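Local coordinates for tylactone synthase starter module and modules 1 & 2 (PDB 2Z5L), which probably reduces the beta-keto group of the growing polyketide chain with NADPH during tylosin biosynthesis, setting the chirality of the resulting hydroxyl group, at residues S390-T393 with G394-N398; D479-W482 with E483-A486; V53-P56 with T57-G60. All coordinates share one frame; numbering follows the deposited sequence.

Interaction 1 of 3, residues S390-T393 with G394-N398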
# COMPACT_ATOMS: atom_id res chain seq x y z
N SER A 390 -2.72 -7.66 -3.38
CA SER A 390 -2.44 -6.25 -3.26
C SER A 390 -2.45 -5.65 -4.66
O SER A 390 -2.87 -6.29 -5.62
CB SER A 390 -1.07 -6.06 -2.58
OG SER A 390 -0.84 -4.71 -2.27
N SER A 391 -1.98 -4.42 -4.76
CA SER A 391 -1.91 -3.68 -6.01
C SER A 391 -0.58 -2.91 -6.04
O SER A 391 -0.08 -2.49 -4.99
CB SER A 391 -3.07 -2.68 -6.10
OG SER A 391 -2.96 -1.87 -7.26
N VAL A 392 -0.04 -2.73 -7.24
CA VAL A 392 1.22 -2.00 -7.41
C VAL A 392 1.01 -0.53 -7.02
O VAL A 392 1.97 0.21 -6.76
CB VAL A 392 1.71 -2.07 -8.88
CG1 VAL A 392 0.77 -1.27 -9.76
CG2 VAL A 392 3.14 -1.55 -8.98
N THR A 393 -0.26 -0.12 -6.95
CA THR A 393 -0.59 1.24 -6.57
C THR A 393 -0.10 1.54 -5.16
O THR A 393 0.26 2.68 -4.85
CB THR A 393 -2.10 1.48 -6.63
OG1 THR A 393 -2.76 0.58 -5.74
CG2 THR A 393 -2.62 1.26 -8.06
N GLY A 394 -0.08 0.51 -4.32
CA GLY A 394 0.37 0.68 -2.95
C GLY A 394 1.85 0.41 -2.75
O GLY A 394 2.32 0.44 -1.61
N THR A 395 2.58 0.13 -3.83
CA THR A 395 4.02 -0.13 -3.71
C THR A 395 4.84 0.86 -4.54
O THR A 395 5.93 1.25 -4.14
CB THR A 395 4.40 -1.56 -4.16
OG1 THR A 395 3.56 -2.52 -3.50
CG2 THR A 395 5.86 -1.85 -3.80
N TRP A 396 4.33 1.23 -5.72
CA TRP A 396 5.04 2.20 -6.56
C TRP A 396 4.34 3.54 -6.50
O TRP A 396 4.99 4.58 -6.46
CB TRP A 396 5.09 1.74 -8.02
CG TRP A 396 5.93 0.54 -8.25
CD1 TRP A 396 6.70 -0.13 -7.34
CD2 TRP A 396 6.07 -0.17 -9.49
NE1 TRP A 396 7.31 -1.21 -7.93
CE2 TRP A 396 6.94 -1.26 -9.25
CE3 TRP A 396 5.55 0.00 -10.77
CZ2 TRP A 396 7.30 -2.17 -10.24
CZ3 TRP A 396 5.90 -0.90 -11.76
CH2 TRP A 396 6.77 -1.97 -11.49
N GLY A 397 3.02 3.52 -6.50
CA GLY A 397 2.28 4.77 -6.46
C GLY A 397 1.56 4.98 -7.78
O GLY A 397 2.00 4.48 -8.82
N ASN A 398 0.46 5.72 -7.74
CA ASN A 398 -0.34 6.00 -8.92
C ASN A 398 -1.43 7.03 -8.61
O ASN A 398 -2.25 6.84 -7.71
CB ASN A 398 -0.99 4.71 -9.43
CG ASN A 398 -1.79 4.92 -10.70
OD1 ASN A 398 -1.27 5.42 -11.69
ND2 ASN A 398 -3.06 4.53 -10.67
O HOH W 1 0.95 -2.57 -2.41
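Val392 meets Trp396 over a face of the indole: its CG2 lies 3.6 Å from the centroid of the six-membered ring of Trp396, 28° off the ring normal, a CH-pi contact. The methyl is offset toward the rim, nearest CD2 at the ring fusion. CG1 sits between the backbone N and the carbonyl carbon (chi1 69°), which leaves CG2 anti to N and directed at the indole. A beta-branched residue suits the site: it lays one methyl on the indole, and Val392 also touches Val478 and Thr476. The ring is held from elsewhere as well, by an edge-to-face partner in Phe498.

The backbone fixes this approach. Val392 O receives the N-H of Trp396 at 2.8 Å, almost straight at 174°. Thr395 N donates to the same Val392 O at 3.0 Å, from above the carbonyl plane, and a weak third bond comes from Gly397 N. At its positive phi, Gly397 has an orientation in which a CB would press against the preceding carbonyl oxygen. Ahead of this, Gly394 N donates to Ser391 O. One water also donates to Ser391 O and bonds to Ser390 OG and Thr395 OG1, tying three residues together.

On the other flank, the side chains of Thr393 and Asn398 pass at a slant, with Thr393 CG2 4.1 Å from Asn398 CB, while the amide of Asn398 turns to Gln401, Gly443 and Arg450. Ser391 touches Tyr404 and Asn408, a grouping consistent with the catalytic serine, tyrosine and asparagine of ketoreductases in the short-chain dehydrogenase/reductase family. Thr393 would thus act from the second shell: its OG1 shares a hydrogen bond of 2.9 Å with Ser391 OG, which would limit the rotation of the Ser391 hydroxyl.

Interaction 2 of 3, residues D479-W482 with E483-A486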
# COMPACT_ATOMS: atom_id res chain seq x y z
N ASP A 479 3.64 -6.34 -15.40
CA ASP A 479 4.18 -6.32 -16.74
C ASP A 479 4.24 -4.86 -17.18
O ASP A 479 3.19 -4.22 -17.38
CB ASP A 479 3.30 -7.14 -17.69
CG ASP A 479 3.82 -7.14 -19.11
OD1 ASP A 479 5.06 -7.19 -19.29
OD2 ASP A 479 3.01 -7.09 -20.05
N VAL A 480 5.46 -4.34 -17.33
CA VAL A 480 5.68 -2.94 -17.70
C VAL A 480 6.65 -2.64 -18.83
O VAL A 480 7.74 -3.21 -18.89
CB VAL A 480 6.22 -2.12 -16.52
CG1 VAL A 480 5.89 -0.65 -16.72
CG2 VAL A 480 5.70 -2.66 -15.22
N ASP A 481 6.26 -1.72 -19.70
CA ASP A 481 7.10 -1.27 -20.81
C ASP A 481 8.00 -0.14 -20.28
O ASP A 481 7.72 1.04 -20.50
CB ASP A 481 6.23 -0.75 -21.96
CG ASP A 481 7.05 -0.23 -23.13
OD1 ASP A 481 6.45 0.32 -24.09
OD2 ASP A 481 8.30 -0.36 -23.09
N TRP A 482 9.06 -0.52 -19.57
CA TRP A 482 10.00 0.44 -19.00
C TRP A 482 10.44 1.53 -19.96
O TRP A 482 10.77 2.64 -19.54
CB TRP A 482 11.22 -0.30 -18.47
CG TRP A 482 10.97 -1.09 -17.23
CD1 TRP A 482 11.23 -2.42 -17.04
CD2 TRP A 482 10.48 -0.59 -15.98
NE1 TRP A 482 10.92 -2.78 -15.74
CE2 TRP A 482 10.46 -1.68 -15.07
CE3 TRP A 482 10.05 0.66 -15.54
CZ2 TRP A 482 10.04 -1.54 -13.75
CZ3 TRP A 482 9.63 0.80 -14.23
CH2 TRP A 482 9.62 -0.30 -13.35
N GLU A 483 10.47 1.21 -21.26
CA GLU A 483 10.89 2.19 -22.25
C GLU A 483 9.78 3.21 -22.47
O GLU A 483 9.80 3.98 -23.43
CB GLU A 483 11.23 1.50 -23.58
CG GLU A 483 12.45 0.57 -23.51
CD GLU A 483 13.76 1.32 -23.27
OE1 GLU A 483 14.78 0.65 -23.03
OE2 GLU A 483 13.76 2.57 -23.33
N ARG A 484 8.80 3.20 -21.57
CA ARG A 484 7.68 4.12 -21.68
C ARG A 484 7.24 4.57 -20.29
O ARG A 484 6.59 5.60 -20.15
CB ARG A 484 6.52 3.42 -22.38
CG ARG A 484 5.34 4.32 -22.67
CD ARG A 484 4.25 3.54 -23.39
NE ARG A 484 3.09 4.37 -23.70
CZ ARG A 484 1.94 3.89 -24.18
NH1 ARG A 484 1.80 2.59 -24.39
NH2 ARG A 484 0.93 4.71 -24.43
N PHE A 485 7.62 3.80 -19.28
CA PHE A 485 7.27 4.10 -17.90
C PHE A 485 8.26 5.07 -17.28
O PHE A 485 7.87 6.13 -16.78
CB PHE A 485 7.26 2.81 -17.09
CG PHE A 485 6.53 2.92 -15.78
CD1 PHE A 485 5.16 2.76 -15.72
CD2 PHE A 485 7.23 3.20 -14.61
CE1 PHE A 485 4.48 2.86 -14.51
CE2 PHE A 485 6.56 3.30 -13.39
CZ PHE A 485 5.18 3.13 -13.34
N ALA A 486 9.54 4.71 -17.29
CA ALA A 486 10.58 5.54 -16.71
C ALA A 486 10.48 7.00 -17.14
O ALA A 486 10.41 7.90 -16.31
CB ALA A 486 11.96 4.98 -17.06
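From Asp481 to Ala486 the backbone coils into the first turn of helix 482-492, with Phe485 N donating weakly to Asp481 O at 3.0 Å and Ala486 N to Trp482 O at 3.3 Å, the latter tilted from the carbonyl plane. The motif is a helix N-cap entered through an inverse gamma turn, which is centred on Asp481 and closed by a weak bond from Trp482 N to Val480 O.

Asp481 is well chosen for the cap. Its short side chain, with CG anti to the backbone N (chi1 178°), folds OD2 toward the start of the helix, where it accepts a weak bond from Glu483 N at 3.2 Å. The negative carboxylate there would probably be favoured by the positive end of the helix dipole. OD1 instead lies against the aliphatic base of Arg484, whose extended chain carries the guanidinium away without a salt bridge to Asp481.

The buried side of the turn is aromatic. Trp482 and Phe485 run side by side and point the same way, yet their planes stand at 87°, with the Phe485 ring and the indole six-membered ring 5.4 Å apart between centroids. Contact is made at the far corner of the indole, between CZ3 and Phe485 CD2. Trp482 offers both a broad apolar surface and a donor: NE1 bonds to Tyr29 OH in strand 28-35. Beyond the pair, Phe485 packs edge-to-face with Phe498. Val480, a compact branched residue just ahead of the cap, completes the arrangement, its CG1 reaching obliquely to Phe485 CD1 at 3.6 Å.

Interaction 3 of 3, residues V53-P56 with T57-G60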
# COMPACT_ATOMS: atom_id res chain seq x y z
N VAL A 53 4.12 20.49 12.38
CA VAL A 53 2.73 20.20 12.70
C VAL A 53 2.70 18.92 13.52
O VAL A 53 3.23 17.90 13.10
CB VAL A 53 1.89 19.96 11.43
CG1 VAL A 53 0.43 19.78 11.81
CG2 VAL A 53 2.05 21.13 10.46
N ALA A 54 2.08 18.97 14.70
CA ALA A 54 2.03 17.79 15.55
C ALA A 54 0.75 17.71 16.37
O ALA A 54 0.11 18.73 16.63
CB ALA A 54 3.23 17.80 16.48
N PRO A 55 0.36 16.48 16.79
CA PRO A 55 -0.85 16.26 17.58
C PRO A 55 -0.71 16.95 18.93
O PRO A 55 0.40 17.20 19.39
CB PRO A 55 -0.90 14.75 17.74
CG PRO A 55 -0.17 14.25 16.56
CD PRO A 55 0.99 15.20 16.44
N PRO A 56 -1.83 17.25 19.60
CA PRO A 56 -1.85 17.91 20.90
C PRO A 56 -0.82 17.35 21.88
O PRO A 56 -0.98 16.25 22.40
CB PRO A 56 -3.28 17.70 21.37
CG PRO A 56 -4.05 17.69 20.09
CD PRO A 56 -3.19 16.82 19.22
N THR A 57 0.24 18.13 22.12
CA THR A 57 1.31 17.73 23.03
C THR A 57 1.79 16.31 22.77
O THR A 57 1.81 15.47 23.67
CB THR A 57 0.86 17.85 24.51
OG1 THR A 57 -0.28 17.00 24.73
CG2 THR A 57 0.49 19.28 24.84
N THR A 58 2.18 16.05 21.52
CA THR A 58 2.66 14.72 21.15
C THR A 58 3.90 14.34 21.96
O THR A 58 4.05 13.19 22.37
CB THR A 58 3.02 14.65 19.65
OG1 THR A 58 3.58 13.36 19.36
CG2 THR A 58 4.03 15.74 19.29
N ASP A 59 4.78 15.31 22.17
CA ASP A 59 6.01 15.09 22.93
C ASP A 59 6.89 16.33 22.93
O ASP A 59 7.49 16.68 21.91
CB ASP A 59 6.79 13.91 22.34
CG ASP A 59 8.10 13.67 23.06
OD1 ASP A 59 8.09 13.60 24.31
OD2 ASP A 59 9.13 13.54 22.37
N GLY A 60 6.97 16.99 24.08
CA GLY A 60 7.79 18.19 24.19
C GLY A 60 9.20 18.00 23.67
O GLY A 60 9.75 18.89 23.02
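Thr58 folds back over Ala54 and Pro55 in a beta turn spanning Pro55 to Thr58, which leads the chain from strand 49-54 toward helix 60-71 in a strand-turn-helix connection. The CB of Thr58 lies beside the Pro55 ring, 3.8 Å from CD and a similar distance from Pro55 O. One bond further out, CG2 reaches the methyl of Ala54, with 3.6 Å between Thr58 CG2 and Ala54 CB. The torsion explains the division of labour: with OG1 anti to the backbone N (chi1 176°), CG2 falls between N and the carbonyl carbon, and from there it faces the Ala54 methyl. Threonine thus supplies a small apolar branch on a residue whose hydroxyl can point elsewhere, and alanine is small enough to receive it.

The turn is closed by a weak hydrogen bond, Thr58 N to Pro55 O at 3.0 Å. Its corners are Pro56, whose ring fixes phi at a value suited to the first corner, and Thr57, which takes the left-handed region (phi 48°, psi 55°), an uncommon one for a beta-branched residue. Thr57 N is bonded to OE2 of Glu81 in the neighbouring strand 80-81. The hydroxyl of Thr57 doubles back toward the preceding carbonyl, OG1 to Pro56 O being only 2.5 Å, a bond too short for its details to be trusted.

Past the turn, Asp59 is the N-cap of helix 60-71. Aspartate fits there because its short carboxylate can bend onto the opening turn, where OD2 accepts the hydrogen of Leu62 N.

In the fold
Along the chain the order is interaction 3, interaction 1, interaction 2. Interactions 3 and 1 both sit where a strand, 49-54 or 386-391, runs out into a loop that leads to a helix, but their centres are about 31 Å apart; interaction 1 lies in the KR domain range, close to the centre of the chain. This fits the two Rossmann-like halves of modular ketoreductases, one structural and one catalytic. Interactions 1 and 2, with centres about 15 Å apart, touch directly: Trp396 CH2 meets Trp482 CH2 at 3.8 Å, packing helix 482-492, near the C-terminal end, against the loop after strand 386-391. Interaction 2 lies across the chain's centre from interaction 3, about 43 Å away between centres.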